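Local coordinates for protein beta-d-glucoside glucohydrolase (Hypocrea jecorina, PDB 3ZZ1) that probably hydrolyses terminal, non-reducing beta-D-glucosyl residues with release of beta-D-glucose, as a family 3 glycoside hydrolase of cellulose degradation, at residues S420-S423 with A424-K428; L456-H460 with N461-L465. All blocks are in the same frame, centred on the assembly; numbering follows the deposited sequence.

In the fold
Coming from the N terminus, the chain first makes contact 1, where helix 418-425 unwinds and a beta turn sends it into strand 430-437. That strand lies inside the mixed sheet of the family 3 C-terminal domain. Beyond it a loop leads to contact 2, a tight turn at 459-462 that starts helix 462-472. The two contacts therefore follow in series, neither nested nor crossed, at the end of one helix and the start of the next, with centres about 18 Å apart. Contact 1 and contact 2 do not touch, yet helix 462-472 connects them: it begins in contact 2, and its Val469 and Ala472 touch side chains of contact 1.

Contact 1: S420-S423 with A424-K428; sequences SGAS and AARGK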
# COMPACT_ATOMS: atom_id res chain seq x y z
N SER A 420 4.57 37.08 -1.07
CA SER A 420 4.34 36.84 -2.49
C SER A 420 2.98 36.18 -2.72
O SER A 420 2.23 36.57 -3.62
CB SER A 420 5.45 35.98 -3.09
OG SER A 420 6.68 36.68 -3.14
N GLY A 421 2.67 35.18 -1.89
CA GLY A 421 1.38 34.50 -1.94
C GLY A 421 0.21 35.43 -1.67
O GLY A 421 -0.85 35.31 -2.31
N ALA A 422 0.39 36.35 -0.73
CA ALA A 422 -0.62 37.36 -0.43
C ALA A 422 -0.85 38.28 -1.63
O ALA A 422 -2.00 38.51 -2.03
CB ALA A 422 -0.23 38.17 0.81
N SER A 423 0.24 38.78 -2.21
CA SER A 423 0.19 39.66 -3.38
C SER A 423 -0.52 39.00 -4.56
O SER A 423 -1.34 39.63 -5.22
CB SER A 423 1.60 40.09 -3.80
OG SER A 423 2.11 41.08 -2.93
N ALA A 424 -0.19 37.73 -4.80
CA ALA A 424 -0.81 36.96 -5.87
C ALA A 424 -2.31 36.77 -5.65
O ALA A 424 -3.09 36.88 -6.59
CB ALA A 424 -0.11 35.61 -6.01
N ALA A 425 -2.70 36.49 -4.41
CA ALA A 425 -4.11 36.20 -4.08
C ALA A 425 -5.02 37.43 -3.97
O ALA A 425 -6.23 37.31 -4.14
CB ALA A 425 -4.18 35.37 -2.80
N ARG A 426 -4.43 38.59 -3.71
CA ARG A 426 -5.20 39.82 -3.49
C ARG A 426 -6.04 40.21 -4.71
O ARG A 426 -5.52 40.29 -5.82
CB ARG A 426 -4.28 40.98 -3.08
CG ARG A 426 -4.97 42.07 -2.26
CD ARG A 426 -3.99 43.13 -1.73
NE ARG A 426 -2.89 42.55 -0.95
CZ ARG A 426 -2.98 42.19 0.33
NH1 ARG A 426 -4.12 42.35 1.00
NH2 ARG A 426 -1.93 41.66 0.93
N GLY A 427 -7.33 40.42 -4.48
CA GLY A 427 -8.26 40.87 -5.53
C GLY A 427 -8.75 39.80 -6.49
O GLY A 427 -9.50 40.10 -7.42
N LYS A 428 -8.34 38.55 -6.26
CA LYS A 428 -8.75 37.43 -7.13
C LYS A 428 -10.03 36.76 -6.65
O LYS A 428 -10.34 36.78 -5.45
CB LYS A 428 -7.62 36.40 -7.29
CG LYS A 428 -6.23 36.98 -7.58
CD LYS A 428 -6.21 37.90 -8.81
CE LYS A 428 -4.81 38.43 -9.10
NZ LYS A 428 -4.25 39.21 -7.96
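Ala424 N, Ala425 N and Arg426 N reach back to Ser420 O, Gly421 O and Ala422 O as the last i to i+4 bonds of helix 418-425. The Ala424 N to Ser420 O bond is 2.9 Å long and the straightest, with an N-H...O angle of 161°; the Arg426 N to Ala422 O bond, 3.0 Å, is bent to 134° as the chain begins to leave the helix. Beyond these three, Ala424 O and Arg426 O are met by Lys428: its chain folds back twice, about CB-CG and CD-CE, to bring Lys428 NZ 2.9 Å from Ala424 O, above the carbonyl plane, and 2.7 Å from Arg426 O. The helix runs out into a type II beta turn that starts on its last residue, Ala425, and ends at Lys428, closed by a 3.2 Å bond from Lys428 N to Ala425 O, with Gly427 at positive phi; the turn leads into strand 430-437 of the domain's mixed sheet. Asn473 ND2 also donates to Ala425 O and Lys428 O. A methionine in place of Lys428 would probably leave Ala424 O and Arg426 O without this shared donor. The Arg426 guanidinium lies obliquely to Ala422, Arg426 NH2 being 3.9 Å from Ala422 CB.

Contact 2: L456-H460 with N461-L465; sequences LDPWH and NGNAL
Pro458 packs its ring against Gly462 and Asn463 at the first turn of helix 462-472, which the chain enters through a type I' beta turn from Trp459 to Gly462. Both central residues, His460 and Asn461, have positive phi, and Gly462 N closes the turn on Trp459 O at 3.1 Å. Around the proline ring, Pro458 CB rests 3.8 Å from Gly462 CA, where a CB on Gly462 would probably run into Pro458 CB. Pro458 CG comes 3.4 Å from Asn463 OD1. Pro458 CD lies beside both ends of the amide, 3.6 Å from Asn463 ND2. The two side chains cross at about a right angle, and the asparagine's first torsion (chi1 -85°) swings its amide back over CG and CD. His460 hangs off the turn; Trp459 CB lies over one face of its imidazole, offset toward the rim, and His460 NE2 is hydrogen-bonded to Asp374 O. Two waters bridge the loop and the helix start. One donates to Pro458 O and accepts from Asn463 N, so the backbone N of Asn463 is satisfied by this water. The other accepts from Asn463 ND2 at 2.8 Å and lies 2.9 Å from Asp457 OD1.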
# COMPACT_ATOMS: atom_id res chain seq x y z
N LEU A 456 3.51 16.30 12.17
CA LEU A 456 2.38 16.19 11.26
C LEU A 456 1.97 17.56 10.69
O LEU A 456 0.81 17.77 10.33
CB LEU A 456 1.21 15.46 11.94
CG LEU A 456 1.49 14.05 12.48
CD1 LEU A 456 0.30 13.51 13.27
CD2 LEU A 456 1.87 13.07 11.37
N ASP A 457 2.93 18.47 10.61
CA ASP A 457 2.72 19.79 10.02
C ASP A 457 3.07 19.80 8.53
O ASP A 457 3.90 18.99 8.08
CB ASP A 457 3.57 20.85 10.75
CG ASP A 457 3.15 21.04 12.20
OD1 ASP A 457 1.96 20.83 12.51
OD2 ASP A 457 4.00 21.40 13.04
N PRO A 458 2.46 20.72 7.76
CA PRO A 458 2.87 20.89 6.37
C PRO A 458 4.33 21.32 6.31
O PRO A 458 4.79 22.07 7.18
CB PRO A 458 1.97 22.03 5.88
CG PRO A 458 0.79 22.00 6.77
CD PRO A 458 1.32 21.59 8.10
N TRP A 459 5.05 20.83 5.31
CA TRP A 459 6.43 21.23 5.06
C TRP A 459 6.46 22.66 4.50
O TRP A 459 5.42 23.22 4.15
CB TRP A 459 7.07 20.28 4.05
CG TRP A 459 7.49 18.95 4.60
CD1 TRP A 459 6.84 18.20 5.55
CD2 TRP A 459 8.63 18.18 4.20
NE1 TRP A 459 7.52 17.03 5.78
CE2 TRP A 459 8.62 16.98 4.96
CE3 TRP A 459 9.67 18.38 3.28
CZ2 TRP A 459 9.61 16.00 4.83
CZ3 TRP A 459 10.65 17.40 3.15
CH2 TRP A 459 10.61 16.22 3.92
N HIS A 460 7.66 23.23 4.42
CA HIS A 460 7.89 24.53 3.77
C HIS A 460 6.96 25.64 4.27
O HIS A 460 6.51 26.48 3.48
CB HIS A 460 7.74 24.42 2.25
CG HIS A 460 8.51 23.29 1.64
ND1 HIS A 460 9.85 23.10 1.87
CD2 HIS A 460 8.13 22.32 0.78
CE1 HIS A 460 10.26 22.05 1.18
NE2 HIS A 460 9.23 21.56 0.52
N ASN A 461 6.67 25.62 5.57
CA ASN A 461 5.88 26.68 6.20
C ASN A 461 4.46 26.80 5.63
O ASN A 461 3.89 27.89 5.57
CB ASN A 461 6.63 28.02 6.08
CG ASN A 461 6.84 28.69 7.42
OD1 ASN A 461 7.41 28.09 8.34
ND2 ASN A 461 6.39 29.93 7.55
N GLY A 462 3.92 25.66 5.21
CA GLY A 462 2.60 25.59 4.58
C GLY A 462 1.47 26.23 5.37
O GLY A 462 0.61 26.89 4.79
N ASN A 463 1.49 26.04 6.69
CA ASN A 463 0.48 26.64 7.55
C ASN A 463 0.48 28.17 7.47
O ASN A 463 -0.57 28.78 7.32
CB ASN A 463 0.64 26.17 9.00
CG ASN A 463 -0.06 24.84 9.27
OD1 ASN A 463 -0.92 24.40 8.50
ND2 ASN A 463 0.30 24.20 10.37
N ALA A 464 1.67 28.77 7.54
CA ALA A 464 1.83 30.22 7.45
C ALA A 464 1.54 30.74 6.04
O ALA A 464 1.09 31.87 5.86
CB ALA A 464 3.21 30.64 7.90
N LEU A 465 1.81 29.90 5.04
CA LEU A 465 1.50 30.25 3.66
C LEU A 465 -0.02 30.37 3.47
O LEU A 465 -0.48 31.32 2.84
CB LEU A 465 2.10 29.24 2.67
CG LEU A 465 1.96 29.53 1.17
CD1 LEU A 465 2.63 30.85 0.75
CD2 LEU A 465 2.54 28.37 0.37
O HOH W 1 -0.45 21.55 11.10
O HOH W 2 3.44 24.27 8.17